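PDB 3WPU: beta-fructofuranosidase from Arthrobacter, which belongs to the levansucrase/invertase family of the beta-fructosidase clan, whose shared domain is a five-bladed beta-propeller. Local coordinates for residues Ala268-Arg271 against Glu272-Thr275; Ala26-Arg30 against Ala31-Gln35; Asp295-Ser299 against Gly300-Gln304. All coordinates share one frame; numbering follows the deposited sequence.

In the fold
Three short-range contacts show how chain reversals and helix ends are held by a few side-chain, backbone and water-mediated bonds. Contact 2 is buried and caps the start of helix 30-38, just after strand 26-27, with side-chain-to-backbone bonds. Contact 1 is a surface turn in a loop, built on one shared carbonyl and a bridging water, while contact 3, partly buried, follows helix 293-297 with a serine and a second water. Contact 3 lies in the middle: its Thr302 packs on Ala274 of contact 1, and its Val296 and Ala301 rest on Arg30 of contact 2. Contacts 1 and 2 do not touch. The Cys276-Cys332 disulfide lies beside contacts 2 and 3: Asn297 bonds to Cys276 N, and Arg30 to Cys332 O.

Contact 1: residues Ala268-Arg271 against Glu272-Thr275; sequences AMQR and ETAT
Gln270 and Thr273 close a type I beta turn, with Arg271 and Glu272 at its two middle positions. The carbonyl oxygen of Gln270 accepts from Thr273 N at 3.1 Å, the donor standing well above the carbonyl plane, and a second, weak bond reaches the same oxygen from Ala274 N. Past this double grip the chain runs back, and the CA atoms of Met269 and Ala274 come to lie 5.3 Å apart. A water molecule links the two arms, donating to Arg271 O and to Ala274 O at 2.9 Å each.

Among the side chains, Met269 and Ala274 supply the apolar part, their CB atoms meeting at 3.7 Å. In the methionine, chi1 and the extended chi2 set SD 3.7 Å from Thr275 O, and the bend at chi3 (-77°) turns CE back alongside the Ala274 methyl. At the tip of the turn Glu272 bends at chi2 (81°), folding its carboxylate back until OE2 lies 3.3 Å from Gln270 CG. Thr273 OG1 approaches Gln270 CB from the other arm, at 3.4 Å.

The turn belongs to the loop between strand 260-266 and helix 278-281. Gln234 NE2 bonds to Met269 O, Arg271 reaches Asn239 and Tyr303, and Met269 and Ala274 together rest on Ile305 of strand 305-313.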
ATOM      1  N   ALA A 268     -18.331  -6.009   9.502  1.00 10.58           N
ATOM      2  CA  ALA A 268     -19.373  -5.181  10.120  1.00 11.30           C
ATOM      3  C   ALA A 268     -20.150  -5.943  11.200  1.00 12.08           C
ATOM      4  O   ALA A 268     -21.321  -6.334  11.036  1.00 12.03           O
ATOM      5  CB  ALA A 268     -20.309  -4.656   9.024  1.00 11.93           C
ATOM      6  N   MET A 269     -19.481  -6.163  12.313  1.00 12.49           N
ATOM      7  CA  MET A 269     -20.087  -6.786  13.485  1.00 13.23           C
ATOM      8  C   MET A 269     -19.867  -5.855  14.650  1.00 13.26           C
ATOM      9  O   MET A 269     -18.843  -5.183  14.725  1.00 13.32           O
ATOM     10  CB  MET A 269     -19.446  -8.142  13.775  1.00 14.04           C
ATOM     11  CG  MET A 269     -19.882  -9.218  12.790  1.00 14.61           C
ATOM     12  SD  MET A 269     -19.162 -10.851  13.067  1.00 15.81           S
ATOM     13  CE  MET A 269     -17.511 -10.696  12.433  1.00 16.45           C
ATOM     14  N   GLN A 270     -20.827  -5.805  15.562  1.00 13.26           N
ATOM     15  CA  GLN A 270     -20.637  -5.089  16.798  1.00 14.15           C
ATOM     16  C   GLN A 270     -19.472  -5.733  17.521  1.00 13.39           C
ATOM     17  O   GLN A 270     -19.402  -6.961  17.604  1.00 13.55           O
ATOM     18  CB  GLN A 270     -21.914  -5.195  17.644  1.00 14.35           C
ATOM     19  CG  GLN A 270     -21.868  -4.416  18.940  1.00 14.66           C
ATOM     20  CD  GLN A 270     -21.867  -2.910  18.740  1.00 14.90           C
ATOM     21  OE1 GLN A 270     -21.142  -2.177  19.410  1.00 16.31           O
ATOM     22  NE2 GLN A 270     -22.665  -2.447  17.817  1.00 14.72           N
ATOM     23  N   ARG A 271     -18.551  -4.926  18.051  1.00 14.25           N
ATOM     24  CA  ARG A 271     -17.304  -5.444  18.589  1.00 15.24           C
ATOM     25  C   ARG A 271     -17.525  -6.541  19.626  1.00 14.98           C
ATOM     26  O   ARG A 271     -16.883  -7.591  19.598  1.00 13.91           O
ATOM     27  CB  ARG A 271     -16.495  -4.311  19.213  1.00 17.05           C
ATOM     28  CG  ARG A 271     -15.225  -4.765  19.889  1.00 19.85           C
ATOM     29  CD  ARG A 271     -14.447  -3.553  20.358  1.00 22.44           C
ATOM     30  NE  ARG A 271     -13.131  -3.900  20.882  1.00 26.93           N
ATOM     31  CZ  ARG A 271     -12.061  -4.211  20.142  1.00 29.80           C
ATOM     32  NH1 ARG A 271     -12.124  -4.259  18.805  1.00 32.27           N
ATOM     33  NH2 ARG A 271     -10.910  -4.483  20.748  1.00 30.92           N
ATOM     34  N   GLU A 272     -18.464  -6.272  20.531  1.00 15.53           N
ATOM     35  CA  GLU A 272     -18.724  -7.134  21.659  1.00 17.09           C
ATOM     36  C   GLU A 272     -19.455  -8.427  21.329  1.00 16.60           C
ATOM     37  O   GLU A 272     -19.422  -9.367  22.133  1.00 17.13           O
ATOM     38  CB  GLU A 272     -19.533  -6.359  22.706  1.00 17.71           C
ATOM     39  CG  GLU A 272     -18.829  -5.105  23.241  1.00 19.16           C
ATOM     40  CD  GLU A 272     -18.926  -3.868  22.352  1.00 19.97           C
ATOM     41  OE1 GLU A 272     -18.217  -2.886  22.639  1.00 23.30           O
ATOM     42  OE2 GLU A 272     -19.693  -3.844  21.371  1.00 18.98           O
ATOM     43  N   THR A 273     -20.168  -8.485  20.204  1.00 16.50           N
ATOM     44  CA  THR A 273     -20.910  -9.688  19.856  1.00 17.15           C
ATOM     45  C   THR A 273     -20.319 -10.425  18.648  1.00 15.75           C
ATOM     46  O   THR A 273     -20.822 -11.471  18.251  1.00 16.54           O
ATOM     47  CB  THR A 273     -22.376  -9.377  19.536  1.00 18.48           C
ATOM     48  OG1 THR A 273     -22.449  -8.502  18.409  1.00 17.63           O
ATOM     49  CG2 THR A 273     -23.026  -8.714  20.730  1.00 18.92           C
ATOM     50  N   ALA A 274     -19.262  -9.875  18.062  1.00 15.52           N
ATOM     51  CA  ALA A 274     -18.631 -10.518  16.899  1.00 15.11           C
ATOM     52  C   ALA A 274     -18.261 -11.969  17.194  1.00 15.42           C
ATOM     53  O   ALA A 274     -17.731 -12.289  18.280  1.00 14.34           O
ATOM     54  CB  ALA A 274     -17.402  -9.745  16.447  1.00 14.92           C
ATOM     55  N   THR A 275     -18.564 -12.839  16.240  1.00 15.78           N
ATOM     56  CA  THR A 275     -18.227 -14.239  16.340  1.00 16.81           C
ATOM     57  C   THR A 275     -17.594 -14.735  15.051  1.00 16.78           C
ATOM     58  O   THR A 275     -17.741 -14.129  13.984  1.00 17.51           O
ATOM     59  CB  THR A 275     -19.468 -15.086  16.602  1.00 18.15           C
ATOM     60  OG1 THR A 275     -20.392 -14.884  15.533  1.00 19.21           O
ATOM     61  CG2 THR A 275     -20.103 -14.719  17.936  1.00 18.81           C
TER
HETATM   62  O   HOH W   1     -16.531 -10.413  20.117  1.00 19.70           O

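Contact 2: residues Ala26-Arg30 against Ala31-Gln35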
ATOM      1  N   ALA A  26     -14.048 -13.973   0.221  1.00 11.06           N
ATOM      2  CA  ALA A  26     -12.989 -14.956   0.484  1.00 10.70           C
ATOM      3  C   ALA A  26     -12.533 -14.793   1.919  1.00 10.86           C
ATOM      4  O   ALA A  26     -12.559 -13.679   2.439  1.00 10.04           O
ATOM      5  CB  ALA A  26     -11.803 -14.755  -0.432  1.00 11.34           C
ATOM      6  N   LYS A  27     -12.125 -15.903   2.521  1.00 11.30           N
ATOM      7  CA  LYS A  27     -11.582 -15.893   3.886  1.00 11.38           C
ATOM      8  C   LYS A  27     -10.119 -16.255   3.887  1.00 10.70           C
ATOM      9  O   LYS A  27      -9.698 -17.254   3.280  1.00  9.96           O
ATOM     10  CB  LYS A  27     -12.351 -16.884   4.760  1.00 13.14           C
ATOM     11  CG  LYS A  27     -13.826 -16.541   4.908  1.00 15.09           C
ATOM     12  CD  LYS A  27     -14.516 -17.517   5.826  1.00 18.45           C
ATOM     13  CE  LYS A  27     -15.987 -17.211   5.966  1.00 20.49           C
ATOM     14  NZ  LYS A  27     -16.713 -17.628   4.745  1.00 22.91           N
ATOM     15  N   TRP A  28      -9.320 -15.444   4.593  1.00 10.32           N
ATOM     16  CA  TRP A  28      -7.976 -15.838   4.987  1.00 10.04           C
ATOM     17  C   TRP A  28      -8.177 -16.534   6.319  1.00  9.84           C
ATOM     18  O   TRP A  28      -8.488 -15.878   7.308  1.00 10.27           O
ATOM     19  CB  TRP A  28      -7.081 -14.614   5.143  1.00 10.04           C
ATOM     20  CG  TRP A  28      -5.660 -14.905   5.475  1.00  9.58           C
ATOM     21  CD1 TRP A  28      -4.981 -16.065   5.241  1.00  9.46           C
ATOM     22  CD2 TRP A  28      -4.706 -14.002   6.072  1.00  9.56           C
ATOM     23  NE1 TRP A  28      -3.686 -15.954   5.689  1.00  9.46           N
ATOM     24  CE2 TRP A  28      -3.487 -14.680   6.142  1.00  9.46           C
ATOM     25  CE3 TRP A  28      -4.761 -12.663   6.472  1.00  9.63           C
ATOM     26  CZ2 TRP A  28      -2.344 -14.097   6.678  1.00  9.47           C
ATOM     27  CZ3 TRP A  28      -3.628 -12.103   7.035  1.00  9.36           C
ATOM     28  CH2 TRP A  28      -2.442 -12.802   7.082  1.00  9.41           C
ATOM     29  N   THR A  29      -8.116 -17.863   6.314  1.00  9.46           N
ATOM     30  CA  THR A  29      -8.649 -18.622   7.449  1.00  9.67           C
ATOM     31  C   THR A  29      -7.596 -18.808   8.526  1.00  9.65           C
ATOM     32  O   THR A  29      -6.423 -18.605   8.282  1.00  9.98           O
ATOM     33  CB  THR A  29      -9.141 -20.015   7.045  1.00  9.55           C
ATOM     34  OG1 THR A  29      -8.024 -20.827   6.657  1.00  9.93           O
ATOM     35  CG2 THR A  29     -10.133 -19.933   5.877  1.00  9.84           C
ATOM     36  N   ARG A  30      -8.013 -19.280   9.705  1.00  9.92           N
ATOM     37  CA  ARG A  30      -7.047 -19.628  10.758  1.00  9.80           C
ATOM     38  C   ARG A  30      -6.152 -20.796  10.319  1.00  9.74           C
ATOM     39  O   ARG A  30      -4.968 -20.789  10.589  1.00 10.28           O
ATOM     40  CB  ARG A  30      -7.768 -19.936  12.070  1.00 10.06           C
ATOM     41  CG  ARG A  30      -8.373 -18.695  12.699  1.00 10.19           C
ATOM     42  CD  ARG A  30      -8.985 -18.951  14.074  1.00 10.79           C
ATOM     43  NE  ARG A  30      -8.070 -19.478  15.085  1.00 11.02           N
ATOM     44  CZ  ARG A  30      -7.322 -18.738  15.898  1.00 11.22           C
ATOM     45  NH1 ARG A  30      -7.323 -17.414  15.807  1.00 11.13           N
ATOM     46  NH2 ARG A  30      -6.552 -19.329  16.799  1.00 11.54           N
ATOM     47  N   ALA A  31      -6.713 -21.768   9.599  1.00  9.61           N
ATOM     48  CA  ALA A  31      -5.950 -22.884   9.071  1.00  9.53           C
ATOM     49  C   ALA A  31      -4.869 -22.372   8.115  1.00  9.93           C
ATOM     50  O   ALA A  31      -3.715 -22.819   8.174  1.00 10.77           O
ATOM     51  CB  ALA A  31      -6.881 -23.863   8.359  1.00  9.51           C
ATOM     52  N   ASP A  32      -5.236 -21.414   7.269  1.00  9.89           N
ATOM     53  CA  ASP A  32      -4.296 -20.776   6.319  1.00 10.21           C
ATOM     54  C   ASP A  32      -3.185 -20.075   7.124  1.00 10.01           C
ATOM     55  O   ASP A  32      -2.001 -20.302   6.907  1.00  9.92           O
ATOM     56  CB  ASP A  32      -5.031 -19.748   5.424  1.00 10.11           C
ATOM     57  CG  ASP A  32      -5.998 -20.387   4.404  1.00 10.56           C
ATOM     58  OD1 ASP A  32      -5.864 -21.588   4.079  1.00 10.62           O
ATOM     59  OD2 ASP A  32      -6.864 -19.628   3.901  1.00 10.73           O
ATOM     60  N   ALA A  33      -3.591 -19.231   8.056  1.00 10.18           N
ATOM     61  CA  ALA A  33      -2.647 -18.427   8.804  1.00  9.76           C
ATOM     62  C   ALA A  33      -1.707 -19.292   9.640  1.00  9.96           C
ATOM     63  O   ALA A  33      -0.547 -18.898   9.898  1.00 10.06           O
ATOM     64  CB  ALA A  33      -3.398 -17.402   9.666  1.00  9.95           C
ATOM     65  N   ARG A  34      -2.145 -20.479  10.045  1.00  9.87           N
ATOM     66  CA  ARG A  34      -1.270 -21.357  10.843  1.00 10.44           C
ATOM     67  C   ARG A  34      -0.141 -21.962  10.024  1.00 10.09           C
ATOM     68  O   ARG A  34       0.854 -22.423  10.569  1.00 10.48           O
ATOM     69  CB  ARG A  34      -2.069 -22.413  11.627  1.00 10.79           C
ATOM     70  CG  ARG A  34      -2.860 -21.792  12.764  1.00 11.29           C
ATOM     71  CD  ARG A  34      -3.762 -22.772  13.501  1.00 12.26           C
ATOM     72  NE  ARG A  34      -3.027 -23.851  14.163  1.00 13.04           N
ATOM     73  CZ  ARG A  34      -3.580 -24.967  14.651  1.00 13.81           C
ATOM     74  NH1 ARG A  34      -4.884 -25.201  14.528  1.00 13.30           N
ATOM     75  NH2 ARG A  34      -2.804 -25.884  15.230  1.00 14.03           N
ATOM     76  N   GLN A  35      -0.247 -21.910   8.699  1.00  9.90           N
ATOM     77  CA  GLN A  35       0.873 -22.309   7.851  1.00 10.11           C
ATOM     78  C   GLN A  35       2.125 -21.454   8.113  1.00 10.26           C
ATOM     79  O   GLN A  35       3.235 -21.925   7.955  1.00 11.29           O
ATOM     80  CB  GLN A  35       0.504 -22.210   6.379  1.00  9.98           C
ATOM     81  CG  GLN A  35      -0.722 -23.003   5.947  1.00 10.34           C
ATOM     82  CD  GLN A  35      -0.749 -24.420   6.484  1.00  9.99           C
ATOM     83  OE1 GLN A  35       0.094 -25.250   6.139  1.00 10.73           O
ATOM     84  NE2 GLN A  35      -1.723 -24.696   7.310  1.00  9.38           N
TER
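Thr29 and Asp32 exchange side-chain-to-backbone hydrogen bonds in both directions. Asp32 N donates to Thr29 OG1 at 2.9 Å, and Thr29 N answers with an almost straight bond to Asp32 OD2 (3.2 Å, 174°), meeting that oxygen from above the carboxylate plane. The threonine hydroxyl is set for this by chi1 of 68°, which leaves it turned over the first turn of the helix. Both partners are buried, and their polar atoms have further bonds: Thr11 OG1 pairs with the hydroxyl, while His13 NE2 and Thr11 N hold OD2 and OD1 of Asp32. Arg30 extends from the helix to a salt bridge with Glu291.

Backbone bonds carry the helix onward. Ala33 N reaches Thr29 O at 2.9 Å and Arg34 N reaches Arg30 O at the same distance. One side chain joins this ladder: Gln35 NE2 bonds to Ala31 O at 2.9 Å, with the acceptor lying in the plane of the amide.

Apolar packing is provided by Trp28. Asp32 CB meets the edge of its indole, 3.7 Å from CD1, whereas Ala33 CB lies over one face, offset toward the rim. Ser389 O accepts from NE1, at the same edge of the indole.

The reciprocal pair of bonds is a capping box, with Thr29 as N-cap, and it starts helix 30-38 two residues after the short strand 26-27.

Contact 3: residues Asp295-Ser299 against Gly300-Gln304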
ATOM      1  N   ASP A 295     -14.026 -22.621  21.147  1.00 17.62           N
ATOM      2  CA  ASP A 295     -12.731 -22.239  21.735  1.00 17.70           C
ATOM      3  C   ASP A 295     -12.179 -20.945  21.115  1.00 17.56           C
ATOM      4  O   ASP A 295     -11.610 -20.101  21.807  1.00 17.13           O
ATOM      5  CB  ASP A 295     -11.687 -23.346  21.575  1.00 18.46           C
ATOM      6  CG  ASP A 295     -11.933 -24.540  22.497  1.00 20.54           C
ATOM      7  OD1 ASP A 295     -12.791 -24.453  23.414  1.00 21.82           O
ATOM      8  OD2 ASP A 295     -11.235 -25.559  22.305  1.00 20.28           O
ATOM      9  N   VAL A 296     -12.309 -20.803  19.802  1.00 17.46           N
ATOM     10  CA  VAL A 296     -11.833 -19.585  19.160  1.00 16.10           C
ATOM     11  C   VAL A 296     -12.661 -18.365  19.614  1.00 16.34           C
ATOM     12  O   VAL A 296     -12.107 -17.313  19.945  1.00 16.80           O
ATOM     13  CB  VAL A 296     -11.826 -19.727  17.623  1.00 15.45           C
ATOM     14  CG1 VAL A 296     -11.512 -18.393  16.944  1.00 15.59           C
ATOM     15  CG2 VAL A 296     -10.796 -20.786  17.223  1.00 15.15           C
ATOM     16  N   ASN A 297     -13.980 -18.508  19.633  1.00 17.01           N
ATOM     17  CA  ASN A 297     -14.863 -17.422  20.108  1.00 18.21           C
ATOM     18  C   ASN A 297     -14.636 -16.987  21.558  1.00 18.96           C
ATOM     19  O   ASN A 297     -14.913 -15.820  21.910  1.00 19.99           O
ATOM     20  CB  ASN A 297     -16.323 -17.782  19.888  1.00 19.49           C
ATOM     21  CG  ASN A 297     -16.751 -17.586  18.453  1.00 20.05           C
ATOM     22  OD1 ASN A 297     -16.192 -16.761  17.728  1.00 20.51           O
ATOM     23  ND2 ASN A 297     -17.739 -18.340  18.031  1.00 21.60           N
ATOM     24  N   ALA A 298     -14.117 -17.905  22.373  1.00 18.96           N
ATOM     25  CA  ALA A 298     -13.759 -17.620  23.777  1.00 20.01           C
ATOM     26  C   ALA A 298     -12.366 -17.041  23.958  1.00 20.69           C
ATOM     27  O   ALA A 298     -12.016 -16.636  25.067  1.00 22.01           O
ATOM     28  CB  ALA A 298     -13.890 -18.891  24.624  1.00 20.61           C
ATOM     29  N   SER A 299     -11.561 -16.969  22.891  1.00 20.04           N
ATOM     30  CA  SER A 299     -10.128 -16.679  23.014  1.00 18.86           C
ATOM     31  C   SER A 299      -9.729 -15.201  23.001  1.00 19.06           C
ATOM     32  O   SER A 299      -8.620 -14.855  23.419  1.00 20.68           O
ATOM     33  CB  SER A 299      -9.375 -17.356  21.874  1.00 19.40           C
ATOM     34  OG  SER A 299      -9.660 -16.706  20.645  1.00 18.13           O
ATOM     35  N   GLY A 300     -10.606 -14.338  22.511  1.00 17.46           N
ATOM     36  CA  GLY A 300     -10.229 -12.951  22.229  1.00 16.67           C
ATOM     37  C   GLY A 300     -10.058 -12.699  20.728  1.00 15.85           C
ATOM     38  O   GLY A 300     -10.013 -11.557  20.287  1.00 14.77           O
ATOM     39  N   ALA A 301      -9.939 -13.783  19.957  1.00 14.30           N
ATOM     40  CA  ALA A 301      -9.706 -13.677  18.497  1.00 13.56           C
ATOM     41  C   ALA A 301     -10.815 -12.929  17.770  1.00 13.40           C
ATOM     42  O   ALA A 301     -10.600 -12.385  16.676  1.00 11.94           O
ATOM     43  CB  ALA A 301      -9.543 -15.055  17.905  1.00 13.32           C
ATOM     44  N   THR A 302     -11.995 -12.868  18.379  1.00 13.34           N
ATOM     45  CA  THR A 302     -13.132 -12.190  17.751  1.00 13.42           C
ATOM     46  C   THR A 302     -12.958 -10.684  17.680  1.00 13.18           C
ATOM     47  O   THR A 302     -13.701 -10.032  16.980  1.00 12.76           O
ATOM     48  CB  THR A 302     -14.455 -12.474  18.481  1.00 14.37           C
ATOM     49  OG1 THR A 302     -14.361 -12.018  19.846  1.00 14.86           O
ATOM     50  CG2 THR A 302     -14.783 -13.947  18.408  1.00 14.63           C
ATOM     51  N   TYR A 303     -11.987 -10.135  18.417  1.00 12.93           N
ATOM     52  CA  TYR A 303     -11.621  -8.732  18.292  1.00 14.25           C
ATOM     53  C   TYR A 303     -10.715  -8.404  17.073  1.00 13.41           C
ATOM     54  O   TYR A 303     -10.407  -7.243  16.818  1.00 13.16           O
ATOM     55  CB  TYR A 303     -10.943  -8.283  19.586  1.00 16.17           C
ATOM     56  CG  TYR A 303     -11.852  -8.438  20.796  1.00 18.67           C
ATOM     57  CD1 TYR A 303     -13.097  -7.829  20.829  1.00 21.26           C
ATOM     58  CD2 TYR A 303     -11.455  -9.178  21.916  1.00 21.81           C
ATOM     59  CE1 TYR A 303     -13.940  -7.950  21.924  1.00 23.12           C
ATOM     60  CE2 TYR A 303     -12.291  -9.306  23.024  1.00 23.56           C
ATOM     61  CZ  TYR A 303     -13.537  -8.693  23.021  1.00 25.16           C
ATOM     62  OH  TYR A 303     -14.402  -8.806  24.113  1.00 25.89           O
ATOM     63  N   GLN A 304     -10.286  -9.431  16.348  1.00 12.30           N
ATOM     64  CA  GLN A 304      -9.477  -9.258  15.128  1.00 12.23           C
ATOM     65  C   GLN A 304     -10.312  -9.682  13.925  1.00 11.63           C
ATOM     66  O   GLN A 304     -10.384 -10.879  13.612  1.00 11.49           O
ATOM     67  CB  GLN A 304      -8.200 -10.082  15.224  1.00 13.58           C
ATOM     68  CG  GLN A 304      -7.153  -9.501  16.164  1.00 14.97           C
ATOM     69  CD  GLN A 304      -7.411  -9.819  17.627  1.00 15.63           C
ATOM     70  OE1 GLN A 304      -7.633 -10.978  17.989  1.00 15.58           O
ATOM     71  NE2 GLN A 304      -7.373  -8.790  18.480  1.00 16.51           N
TER
HETATM   72  O   HOH W   2     -13.110 -13.817  21.378  1.00 25.02           O
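An ST turn built by Ser299 and Ala301 follows helix 293-297, where Gly300 leaves helical geometry with positive phi (105°) and the chain passes into the 3-10 segment 301-303. Glycine suits this position because it has no CB to press against Ser299 O. The serine hydroxyl works in two directions. As acceptor, OG takes the hydrogen of Ala301 N at 3.0 Å; as donor, it bonds to Val296 O at 2.6 Å, in the carbonyl plane and on a lone pair. Val296 O also receives Ser299 N, so one helix carbonyl is gripped twice by the same residue. With chi1 at 71°, OG is turned back over the helix, where both partners are within reach.

Apolar contact is limited to Val296 CG1 and Ala301 CB, 4.0 Å apart, and both residues also lean on Arg30 of helix 30-38. In a separate packing contact the side chains of Asn297 and Thr302 cross at about a right angle, the threonine methyl CG2 coming 3.2 Å from Asn297 OD1. That oxygen accepts from the backbone N of Cys276, which is disulfide-bonded to Cys332; Val296 packs against Cys332.

One water fills the angle between the two helical pieces: it accepts from Gly300 N at 2.8 Å and donates to Asn297 O and to Thr302 OG1, at 2.7 Å each.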